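PDB 5GMT: alginate lyase from Aplysia kurodai, which degrades alginate as a polysaccharide lyase of family 14, with specificity for polymannuronate. Local coordinates for residues K96-F101 / F265-I270; S138-W143 / F243-F248; G182-M187 / Q222-N227; H192-E197 / I212-E217. One frame throughout, in Å; residues are numbered along the deposited sequence.

Contact 1: K96-F101 / F265-I270; sequences KYDVYF and FKNFQI
Val-99 and Phe-265 meet on the inner side of an antiparallel strand pair in one sheet of the beta sandwich. The register slips by one residue between Lys-96 and Asp-98, a beta bulge; at the same place Asn-267 and Phe-268 both face Leu-19 of strand 14-19 as a G1 bulge. Around the bulge, Lys-96 with Gln-269 and Asp-98 with Lys-266 each exchange two backbone hydrogen bonds.

The inner side is tight and aromatic. Val-99 CG2 rests over one face of the Phe-265 ring, 3.6 Å from CE2, while Tyr-97 CD2 comes to that ring's edge, 3.8 Å from Phe-265 CD2. With chi1 at 57°, the Tyr-97 ring is tucked back over its own main chain, which sets it alongside Phe-265 and brings its OH to a hydrogen bond with Pro-113 O of the facing sheet. Tyr-97 CB covers the face of Phe-268, 3.7 Å from CD1.

The outer side is polar and looser. Lys-96 runs out fully extended, and its CD passes Gln-269 NE2 at 4.1 Å without a polar bond. This side tightens at Asp-98, whose OD1 is hydrogen-bonded to Ser-193 OG. Its OD2 forms a salt bridge with Lys-266 NZ at 2.7 Å, on the anti side and 23° out of the carboxylate plane, while from the opposite face Asn-267 ND2 donates a longer bond of 3.3 Å to the same oxygen.

Contact 2: S138-W143 / F243-F248; sequences SLRLMW and FFSTFF
The Arg-140 guanidinium has Phe-243 CE2 over one face and Ser-245 OG at its edge, and the Phe-243 ring lies nearly parallel to it, the planes 16° apart. Arg-140 CD also sits over the face of Phe-243, with Ser-138 CB at that ring's edge. A bend at chi3 (-72°) lays the arginine head along the ring, with NE 3.4 Å from Phe-243 CE2, and brings NH1 to donate to Ser-245 OG at 3.1 Å, exactly in the guanidinium plane. A leucine in place of Arg-140 would probably leave Ser-245 OG without this donor and part of the Phe-243 face without its cover.

Farther along, Trp-143 drives its edge into Phe-248 in a T-shaped stack, planes at 76°, with CZ2 poised 3.5 Å above the plane of the Phe-248 ring, over its centre. Trp-143 NE1 is hydrogen-bonded to Phe-106 O.

The two strands belong to one sheet, with strand 110-118 between them, so the contact is made mainly by side chains. Arg-140 projects from the face turned away from Leu-139 and Leu-141, which pack on the other sheet. Ring and in-plane bond together probably keep its buried positive charge in a defined orientation.

Contact 3: G182-M187 / Q222-N227; sequences GKFRFM and QCYTAN
Lys-183 and Tyr-224 bury the most surface here, and they meet through hydrocarbon. The lysine chain crosses the tyrosine obliquely, its CD only 3.3 Å from Tyr-224 CD1. Nearer the backbones, Lys-183 CB and Tyr-224 CB lie 3.9 Å apart. A bend at chi4 (-60°) then turns NZ away from strand 222-227, so the charged end takes no part. Tyr-224, with CG swung nearly opposite the backbone N (chi1 158°), lies across the lysine and sends its OH to a hydrogen bond with Asp-168 OD2.

Gln-222 is the third main contributor. Its CB packs on Phe-184 CB at 4.1 Å, and its OE1 comes within 3.6 Å of Phe-184 CA. No direct hydrogen bond joins the segments; instead one water donates to both Gln-222 OE1, at 3.3 Å, and Arg-185 O, at 3.2 Å, a rather long bridge along the exposed side. On the buried side, Phe-184 receives Tyr-224 CB at the edge of its ring, 4.1 Å from CD1.

The segment 182-187 belongs to the loop that passes from strand 177-179 of one sheet to strand 191-199 of the other. Gly-182 and Phe-184 bond through their backbones to Gly-149, Phe-184 packs on Ile-212 and Val-214 of strand 208-216, and strand 222-229 pairs with that same strand while Tyr-224 leans on Leu-179.

Contact 4: H192-E197 / I212-E217; sequences HSISEE and ICVQAE
The beta hairpin of strands 191-199 and 208-216 is zipped here by Ser-193 with Gln-215 and Ser-195 with Cys-213, antiparallel hydrogen-bonded pairs that each exchange two backbone bonds. The straightest runs from Ser-195 N to Cys-213 O, 2.9 Å long with 170° at the hydrogen. His-192 with Ala-216, Ile-194 with Val-214 and Glu-196 with Ile-212 are the non-hydrogen-bonded pairs, and their side chains share the buried face.

Swung opposite its own carbonyl carbon (chi1 -56°), the His-192 ring brings CD2 to Ala-216 CB at 3.5 Å, and Val-214 CG1 approaches the imidazole edge at 4.1 Å from CD2. Two hydrogen bonds fix the ring's rotation: ND1 to Val-99 O and NE2 to Met-187 N. A phenylalanine in place of the histidine is likely to leave Met-187 N without its acceptor and the ring without the two bonds that fix its rotation.

Glu-196 and Ile-212 run side by side, with Glu-196 CG 3.9 Å from Ile-212 CG1. Because the glutamate chain is extended, its OE1 reaches Leu-115 N in the facing sheet. On the other face Ser-195 OG packs 3.4 Å from Cys-213 CB.

The hairpin lies between strand 92-102, which pairs with strand 191-199, and strand 222-229, which pairs with strand 208-216; Leu-141 of strand 136-143 lies against Ile-194 and Ile-212.

Overall arrangement
Contacts 1, 4 and 3 follow one another across one sheet, with centres about 9 Å apart from 1 to 4 and again from 4 to 3, and about 17 Å from 1 to 3. Contact 4 passes to contact 3 through the Cys-213 to Cys-223 disulfide. Contact 2 belongs to the opposing sheet, its centre about 13 to 15 Å from the others; the sheets close on each other where Phe-244 CZ lies 3.7 Å from Phe-265 CE1 and Leu-141 CD1 lies 3.7 Å from Ile-212 CD1. Phe-186 joins the interior, touching both Phe-101 and Trp-143. Along the chain, contact 4 is nested in contact 3, contact 3 in contact 2, and contact 2 in contact 1.

Contact 1: K96-F101 / F265-I270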
# COMPACT_ATOMS: atom_id res chain seq x y z
N LYS A 96 7.26 4.67 4.68
CA LYS A 96 7.58 5.76 3.76
C LYS A 96 8.16 5.16 2.50
O LYS A 96 8.88 4.18 2.58
CB LYS A 96 8.58 6.73 4.35
CG LYS A 96 8.11 7.46 5.60
CD LYS A 96 9.14 8.47 6.06
CE LYS A 96 8.71 9.12 7.35
NZ LYS A 96 9.67 10.18 7.79
N TYR A 97 7.86 5.76 1.35
CA TYR A 97 8.56 5.43 0.12
C TYR A 97 8.34 6.54 -0.88
O TYR A 97 7.40 7.32 -0.74
CB TYR A 97 8.12 4.08 -0.47
CG TYR A 97 6.64 3.94 -0.78
CD1 TYR A 97 5.76 3.42 0.16
CD2 TYR A 97 6.13 4.30 -2.03
CE1 TYR A 97 4.39 3.25 -0.12
CE2 TYR A 97 4.77 4.14 -2.32
CZ TYR A 97 3.91 3.62 -1.36
OH TYR A 97 2.56 3.46 -1.65
N ASP A 98 9.22 6.62 -1.87
CA ASP A 98 9.05 7.52 -3.00
C ASP A 98 8.53 6.73 -4.19
O ASP A 98 9.02 5.63 -4.46
CB ASP A 98 10.37 8.19 -3.37
CG ASP A 98 10.92 9.07 -2.26
OD1 ASP A 98 10.14 9.59 -1.43
OD2 ASP A 98 12.16 9.24 -2.25
N VAL A 99 7.56 7.28 -4.91
CA VAL A 99 7.11 6.67 -6.16
C VAL A 99 7.02 7.68 -7.30
O VAL A 99 6.50 8.79 -7.13
CB VAL A 99 5.75 5.95 -5.96
CG1 VAL A 99 4.69 6.92 -5.43
CG2 VAL A 99 5.28 5.29 -7.24
N TYR A 100 7.54 7.29 -8.46
CA TYR A 100 7.43 8.05 -9.70
C TYR A 100 6.40 7.39 -10.63
O TYR A 100 6.46 6.19 -10.85
CB TYR A 100 8.80 8.12 -10.41
CG TYR A 100 8.86 9.07 -11.59
CD1 TYR A 100 8.39 8.69 -12.84
CD2 TYR A 100 9.43 10.33 -11.45
CE1 TYR A 100 8.46 9.57 -13.93
CE2 TYR A 100 9.50 11.20 -12.53
CZ TYR A 100 9.02 10.82 -13.76
OH TYR A 100 9.10 11.70 -14.82
N PHE A 101 5.47 8.18 -11.18
CA PHE A 101 4.53 7.66 -12.17
C PHE A 101 4.94 8.11 -13.56
O PHE A 101 5.00 9.30 -13.83
CB PHE A 101 3.10 8.14 -11.89
CG PHE A 101 2.54 7.68 -10.58
CD1 PHE A 101 2.73 8.44 -9.43
CD2 PHE A 101 1.84 6.49 -10.49
CE1 PHE A 101 2.22 8.02 -8.21
CE2 PHE A 101 1.33 6.07 -9.26
CZ PHE A 101 1.53 6.83 -8.12
N PHE A 265 10.08 2.85 -7.59
CA PHE A 265 10.04 2.99 -6.14
C PHE A 265 11.45 3.05 -5.59
O PHE A 265 12.31 2.26 -5.99
CB PHE A 265 9.28 1.83 -5.48
CG PHE A 265 7.85 1.71 -5.91
CD1 PHE A 265 7.51 1.03 -7.07
CD2 PHE A 265 6.83 2.23 -5.11
CE1 PHE A 265 6.19 0.90 -7.46
CE2 PHE A 265 5.50 2.11 -5.50
CZ PHE A 265 5.18 1.43 -6.67
N LYS A 266 11.68 3.97 -4.67
CA LYS A 266 12.96 4.04 -3.97
C LYS A 266 12.74 4.54 -2.53
O LYS A 266 11.63 4.90 -2.16
CB LYS A 266 13.92 4.96 -4.72
CG LYS A 266 13.50 6.43 -4.71
CD LYS A 266 14.47 7.31 -5.53
CE LYS A 266 14.03 8.76 -5.54
NZ LYS A 266 14.04 9.39 -4.17
N ASN A 267 13.80 4.52 -1.72
CA ASN A 267 13.76 5.17 -0.41
C ASN A 267 12.62 4.65 0.49
O ASN A 267 11.87 5.44 1.08
CB ASN A 267 13.63 6.69 -0.61
CG ASN A 267 13.98 7.48 0.64
OD1 ASN A 267 14.60 6.96 1.56
ND2 ASN A 267 13.59 8.76 0.67
N PHE A 268 12.50 3.33 0.58
CA PHE A 268 11.59 2.68 1.53
C PHE A 268 12.08 2.85 2.97
O PHE A 268 13.27 2.74 3.24
CB PHE A 268 11.47 1.18 1.23
CG PHE A 268 10.77 0.86 -0.04
CD1 PHE A 268 9.40 0.61 -0.05
CD2 PHE A 268 11.46 0.78 -1.24
CE1 PHE A 268 8.75 0.31 -1.23
CE2 PHE A 268 10.81 0.46 -2.42
CZ PHE A 268 9.45 0.22 -2.41
N GLN A 269 11.15 3.08 3.89
CA GLN A 269 11.47 3.11 5.32
C GLN A 269 10.29 2.61 6.15
O GLN A 269 9.14 2.93 5.84
CB GLN A 269 11.80 4.52 5.81
CG GLN A 269 12.86 5.28 5.06
CD GLN A 269 12.97 6.70 5.60
OE1 GLN A 269 13.05 6.91 6.81
NE2 GLN A 269 12.94 7.68 4.70
N ILE A 270 10.58 1.86 7.20
CA ILE A 270 9.55 1.53 8.18
C ILE A 270 10.05 1.98 9.54
O ILE A 270 11.12 1.57 10.00
CB ILE A 270 9.21 0.03 8.19
CG1 ILE A 270 8.47 -0.34 6.90
CG2 ILE A 270 8.35 -0.31 9.38
CD1 ILE A 270 8.14 -1.83 6.78

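Contact 2: S138-W143 / F243-F248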
# COMPACT_ATOMS: atom_id res chain seq x y z
N SER A 138 -5.56 -5.03 5.85
CA SER A 138 -4.57 -4.51 4.91
C SER A 138 -4.89 -3.07 4.58
O SER A 138 -6.06 -2.69 4.47
CB SER A 138 -4.51 -5.37 3.65
OG SER A 138 -5.69 -5.29 2.88
N LEU A 139 -3.84 -2.27 4.41
CA LEU A 139 -3.98 -0.84 4.27
C LEU A 139 -3.16 -0.32 3.10
O LEU A 139 -2.39 0.63 3.25
CB LEU A 139 -3.58 -0.13 5.57
CG LEU A 139 -4.38 -0.56 6.81
CD1 LEU A 139 -3.71 -0.08 8.12
CD2 LEU A 139 -5.84 -0.09 6.74
N ARG A 140 -3.32 -0.95 1.95
CA ARG A 140 -2.77 -0.41 0.70
C ARG A 140 -3.34 0.97 0.37
O ARG A 140 -4.35 1.39 0.92
CB ARG A 140 -3.05 -1.37 -0.45
CG ARG A 140 -2.35 -2.70 -0.33
CD ARG A 140 -2.82 -3.63 -1.42
NE ARG A 140 -4.19 -4.09 -1.20
CZ ARG A 140 -4.84 -4.94 -1.99
NH1 ARG A 140 -4.24 -5.46 -3.07
NH2 ARG A 140 -6.09 -5.29 -1.69
N LEU A 141 -2.65 1.68 -0.52
CA LEU A 141 -3.20 2.89 -1.11
C LEU A 141 -3.75 2.51 -2.48
O LEU A 141 -3.44 1.44 -3.01
CB LEU A 141 -2.13 3.98 -1.23
CG LEU A 141 -1.84 4.89 -0.02
CD1 LEU A 141 -1.41 4.08 1.18
CD2 LEU A 141 -0.76 5.92 -0.38
N MET A 142 -4.60 3.36 -3.03
CA MET A 142 -5.01 3.20 -4.42
C MET A 142 -4.94 4.53 -5.12
O MET A 142 -5.06 5.57 -4.47
CB MET A 142 -6.43 2.63 -4.53
CG MET A 142 -6.50 1.10 -4.53
SD MET A 142 -8.10 0.47 -5.10
CE MET A 142 -8.12 1.01 -6.80
N TRP A 143 -4.71 4.52 -6.43
CA TRP A 143 -5.05 5.69 -7.22
C TRP A 143 -6.39 5.42 -7.86
O TRP A 143 -6.89 4.29 -7.86
CB TRP A 143 -3.98 6.01 -8.29
CG TRP A 143 -3.92 5.08 -9.47
CD1 TRP A 143 -4.69 5.12 -10.60
CD2 TRP A 143 -3.02 3.98 -9.64
NE1 TRP A 143 -4.33 4.10 -11.46
CE2 TRP A 143 -3.30 3.39 -10.89
CE3 TRP A 143 -2.00 3.43 -8.85
CZ2 TRP A 143 -2.60 2.28 -11.37
CZ3 TRP A 143 -1.30 2.33 -9.34
CH2 TRP A 143 -1.61 1.77 -10.58
N PHE A 243 2.77 -4.42 2.56
CA PHE A 243 2.08 -5.15 1.50
C PHE A 243 2.41 -4.43 0.20
O PHE A 243 1.78 -3.44 -0.12
CB PHE A 243 0.56 -5.22 1.82
CG PHE A 243 -0.28 -5.98 0.82
CD1 PHE A 243 0.28 -6.78 -0.16
CD2 PHE A 243 -1.67 -6.02 0.99
CE1 PHE A 243 -0.53 -7.49 -1.05
CE2 PHE A 243 -2.48 -6.75 0.12
CZ PHE A 243 -1.92 -7.48 -0.89
N PHE A 244 3.46 -4.89 -0.48
CA PHE A 244 3.78 -4.30 -1.78
C PHE A 244 2.79 -4.84 -2.78
O PHE A 244 2.67 -6.04 -2.98
CB PHE A 244 5.22 -4.60 -2.23
CG PHE A 244 5.61 -3.86 -3.49
CD1 PHE A 244 6.24 -2.62 -3.41
CD2 PHE A 244 5.34 -4.38 -4.74
CE1 PHE A 244 6.60 -1.92 -4.56
CE2 PHE A 244 5.70 -3.68 -5.91
CZ PHE A 244 6.32 -2.45 -5.80
N SER A 245 2.06 -3.93 -3.42
CA SER A 245 0.96 -4.34 -4.29
C SER A 245 0.74 -3.23 -5.31
O SER A 245 0.48 -2.11 -4.93
CB SER A 245 -0.30 -4.57 -3.46
OG SER A 245 -1.38 -5.03 -4.24
N THR A 246 0.87 -3.54 -6.60
CA THR A 246 0.58 -2.52 -7.61
C THR A 246 0.22 -3.18 -8.94
O THR A 246 0.91 -4.08 -9.45
CB THR A 246 1.78 -1.53 -7.76
OG1 THR A 246 1.38 -0.38 -8.53
CG2 THR A 246 3.00 -2.19 -8.41
N PHE A 247 -0.91 -2.73 -9.47
CA PHE A 247 -1.52 -3.23 -10.69
C PHE A 247 -2.74 -2.36 -10.93
O PHE A 247 -3.21 -1.71 -10.00
CB PHE A 247 -1.91 -4.71 -10.57
CG PHE A 247 -2.80 -5.01 -9.40
CD1 PHE A 247 -2.27 -5.44 -8.19
CD2 PHE A 247 -4.18 -4.86 -9.51
CE1 PHE A 247 -3.09 -5.72 -7.11
CE2 PHE A 247 -5.00 -5.14 -8.44
CZ PHE A 247 -4.46 -5.58 -7.24
N PHE A 248 -3.22 -2.32 -12.17
CA PHE A 248 -4.46 -1.60 -12.47
C PHE A 248 -5.66 -2.46 -12.08
O PHE A 248 -5.65 -3.68 -12.28
CB PHE A 248 -4.52 -1.24 -13.96
CG PHE A 248 -3.71 -0.03 -14.33
CD1 PHE A 248 -2.32 -0.10 -14.35
CD2 PHE A 248 -4.33 1.17 -14.65
CE1 PHE A 248 -1.56 1.02 -14.68
CE2 PHE A 248 -3.58 2.28 -14.99
CZ PHE A 248 -2.19 2.21 -15.00

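Contact 3: G182-M187 / Q222-N227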
# COMPACT_ATOMS: atom_id res chain seq x y z
N GLY A 182 -9.53 11.32 -2.99
CA GLY A 182 -9.45 12.66 -3.53
C GLY A 182 -8.83 13.69 -2.60
O GLY A 182 -8.61 14.83 -3.01
N LYS A 183 -8.56 13.29 -1.36
CA LYS A 183 -7.95 14.21 -0.40
C LYS A 183 -6.47 14.41 -0.69
O LYS A 183 -5.87 15.38 -0.23
CB LYS A 183 -8.15 13.70 1.03
CG LYS A 183 -9.62 13.73 1.43
CD LYS A 183 -9.79 13.89 2.92
CE LYS A 183 -11.27 13.94 3.30
NZ LYS A 183 -11.99 15.07 2.64
N PHE A 184 -5.89 13.49 -1.44
CA PHE A 184 -4.56 13.70 -2.02
C PHE A 184 -4.62 13.17 -3.44
O PHE A 184 -5.54 12.45 -3.79
CB PHE A 184 -3.46 13.00 -1.20
CG PHE A 184 -3.78 11.57 -0.83
CD1 PHE A 184 -4.51 11.28 0.32
CD2 PHE A 184 -3.33 10.52 -1.61
CE1 PHE A 184 -4.80 9.97 0.66
CE2 PHE A 184 -3.61 9.20 -1.27
CZ PHE A 184 -4.35 8.93 -0.13
N ARG A 185 -3.66 13.56 -4.27
CA ARG A 185 -3.72 13.21 -5.67
C ARG A 185 -2.32 12.95 -6.20
O ARG A 185 -1.36 13.58 -5.76
CB ARG A 185 -4.41 14.31 -6.50
CG ARG A 185 -4.52 14.00 -8.00
CD ARG A 185 -5.30 15.06 -8.80
NE ARG A 185 -6.74 14.80 -8.79
CZ ARG A 185 -7.62 15.36 -9.63
NH1 ARG A 185 -7.22 16.22 -10.56
NH2 ARG A 185 -8.91 15.05 -9.53
N PHE A 186 -2.22 12.01 -7.13
CA PHE A 186 -0.96 11.67 -7.76
C PHE A 186 -0.86 12.36 -9.11
O PHE A 186 -1.85 12.49 -9.83
CB PHE A 186 -0.85 10.16 -7.91
CG PHE A 186 -0.98 9.43 -6.61
CD1 PHE A 186 0.01 9.53 -5.65
CD2 PHE A 186 -2.09 8.64 -6.35
CE1 PHE A 186 -0.10 8.86 -4.43
CE2 PHE A 186 -2.20 7.97 -5.14
CZ PHE A 186 -1.22 8.08 -4.18
N MET A 187 0.35 12.80 -9.44
CA MET A 187 0.59 13.53 -10.69
C MET A 187 1.48 12.75 -11.63
O MET A 187 2.50 12.20 -11.22
CB MET A 187 1.23 14.89 -10.39
CG MET A 187 0.43 15.74 -9.42
SD MET A 187 1.14 17.38 -9.21
CE MET A 187 0.84 18.09 -10.83
N GLN A 222 -0.00 17.08 0.83
CA GLN A 222 -1.41 16.91 1.18
C GLN A 222 -1.57 15.70 2.09
O GLN A 222 -1.09 14.61 1.77
CB GLN A 222 -2.28 16.76 -0.07
CG GLN A 222 -2.45 18.08 -0.82
CD GLN A 222 -3.59 18.07 -1.82
OE1 GLN A 222 -3.70 17.17 -2.65
NE2 GLN A 222 -4.45 19.08 -1.74
N CYS A 223 -2.23 15.89 3.23
CA CYS A 223 -2.38 14.78 4.17
C CYS A 223 -3.84 14.49 4.41
O CYS A 223 -4.69 15.37 4.29
CB CYS A 223 -1.71 15.09 5.51
SG CYS A 223 0.07 15.36 5.44
N TYR A 224 -4.13 13.23 4.74
CA TYR A 224 -5.46 12.82 5.13
C TYR A 224 -5.36 11.92 6.34
O TYR A 224 -4.54 11.01 6.36
CB TYR A 224 -6.16 12.08 3.99
CG TYR A 224 -7.28 11.18 4.47
CD1 TYR A 224 -8.42 11.72 5.05
CD2 TYR A 224 -7.20 9.80 4.32
CE1 TYR A 224 -9.45 10.90 5.49
CE2 TYR A 224 -8.22 8.98 4.76
CZ TYR A 224 -9.34 9.53 5.34
OH TYR A 224 -10.36 8.71 5.77
N THR A 225 -6.18 12.19 7.36
CA THR A 225 -6.21 11.30 8.52
C THR A 225 -7.54 10.58 8.61
O THR A 225 -8.58 11.21 8.75
CB THR A 225 -5.95 12.06 9.82
OG1 THR A 225 -4.61 12.59 9.82
CG2 THR A 225 -6.11 11.12 11.01
N ALA A 226 -7.49 9.26 8.49
CA ALA A 226 -8.65 8.41 8.77
C ALA A 226 -8.66 8.04 10.24
O ALA A 226 -7.84 7.24 10.69
CB ALA A 226 -8.61 7.15 7.91
N ASN A 227 -9.56 8.60 11.03
CA ASN A 227 -9.56 8.14 12.41
C ASN A 227 -10.79 7.33 12.73
O ASN A 227 -11.60 7.03 11.84
CB ASN A 227 -9.38 9.31 13.38
CG ASN A 227 -10.39 10.38 13.21
OD1 ASN A 227 -11.57 10.12 12.92
ND2 ASN A 227 -9.94 11.63 13.38
O HOH W 1 -0.93 15.51 -3.23

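Contact 4: H192-E197 / I212-E217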
# COMPACT_ATOMS: atom_id res chain seq x y z
N HIS A 192 6.79 11.30 -6.02
CA HIS A 192 5.95 11.60 -4.86
C HIS A 192 6.58 10.98 -3.63
O HIS A 192 7.00 9.82 -3.68
CB HIS A 192 4.54 11.05 -5.02
CG HIS A 192 3.85 11.53 -6.26
ND1 HIS A 192 4.24 11.15 -7.52
CD2 HIS A 192 2.81 12.38 -6.43
CE1 HIS A 192 3.47 11.73 -8.42
NE2 HIS A 192 2.59 12.48 -7.78
N SER A 193 6.66 11.73 -2.54
CA SER A 193 7.05 11.11 -1.28
C SER A 193 5.76 10.74 -0.56
O SER A 193 4.84 11.55 -0.46
CB SER A 193 7.91 12.03 -0.42
OG SER A 193 9.22 12.09 -0.96
N ILE A 194 5.70 9.50 -0.08
CA ILE A 194 4.48 8.99 0.52
C ILE A 194 4.78 8.55 1.95
O ILE A 194 5.78 7.88 2.19
CB ILE A 194 3.92 7.80 -0.29
CG1 ILE A 194 3.48 8.28 -1.68
CG2 ILE A 194 2.77 7.13 0.46
CD1 ILE A 194 2.70 7.24 -2.47
N SER A 195 3.95 8.98 2.90
CA SER A 195 4.05 8.40 4.23
C SER A 195 2.69 7.88 4.67
O SER A 195 1.67 8.49 4.39
CB SER A 195 4.58 9.43 5.25
OG SER A 195 3.69 10.51 5.44
N GLU A 196 2.70 6.71 5.31
CA GLU A 196 1.48 6.14 5.85
C GLU A 196 1.77 5.75 7.28
O GLU A 196 2.56 4.84 7.53
CB GLU A 196 1.01 4.92 5.05
CG GLU A 196 -0.34 4.37 5.56
CD GLU A 196 -0.72 3.02 4.95
OE1 GLU A 196 0.18 2.17 4.78
OE2 GLU A 196 -1.92 2.82 4.65
N GLU A 197 1.14 6.45 8.22
CA GLU A 197 1.31 6.18 9.64
C GLU A 197 0.06 5.49 10.17
O GLU A 197 -1.05 5.98 10.00
CB GLU A 197 1.58 7.47 10.42
CG GLU A 197 1.69 7.22 11.92
CD GLU A 197 2.33 8.36 12.70
OE1 GLU A 197 2.58 9.43 12.11
OE2 GLU A 197 2.60 8.19 13.91
N ILE A 212 -2.14 9.55 6.04
CA ILE A 212 -1.38 9.45 4.82
C ILE A 212 -0.99 10.85 4.35
O ILE A 212 -1.84 11.73 4.28
CB ILE A 212 -2.18 8.74 3.72
CG1 ILE A 212 -2.42 7.27 4.10
CG2 ILE A 212 -1.49 8.88 2.36
CD1 ILE A 212 -3.35 6.56 3.14
N CYS A 213 0.29 11.05 4.06
CA CYS A 213 0.73 12.32 3.48
C CYS A 213 1.37 12.01 2.15
O CYS A 213 2.13 11.05 2.03
CB CYS A 213 1.70 13.05 4.40
SG CYS A 213 0.98 13.60 5.95
N VAL A 214 1.06 12.81 1.14
CA VAL A 214 1.67 12.64 -0.18
C VAL A 214 2.20 13.98 -0.63
O VAL A 214 1.52 15.00 -0.49
CB VAL A 214 0.64 12.09 -1.21
CG1 VAL A 214 1.23 12.06 -2.61
CG2 VAL A 214 0.13 10.71 -0.80
N GLN A 215 3.42 14.00 -1.16
CA GLN A 215 3.97 15.24 -1.70
C GLN A 215 4.61 14.98 -3.05
O GLN A 215 5.62 14.27 -3.15
CB GLN A 215 4.98 15.86 -0.75
CG GLN A 215 5.52 17.19 -1.25
CD GLN A 215 6.25 17.97 -0.19
OE1 GLN A 215 6.89 17.39 0.69
NE2 GLN A 215 6.15 19.29 -0.25
N ALA A 216 4.00 15.53 -4.09
CA ALA A 216 4.59 15.52 -5.41
C ALA A 216 5.71 16.56 -5.44
O ALA A 216 5.60 17.60 -4.80
CB ALA A 216 3.55 15.81 -6.45
N GLU A 217 6.79 16.27 -6.16
CA GLU A 217 7.92 17.19 -6.11
C GLU A 217 7.49 18.54 -6.66
O GLU A 217 6.77 18.61 -7.66
CB GLU A 217 9.13 16.62 -6.86
CG GLU A 217 8.87 16.23 -8.28
CD GLU A 217 10.09 15.61 -8.93
OE1 GLU A 217 9.91 14.64 -9.70
OE2 GLU A 217 11.22 16.10 -8.68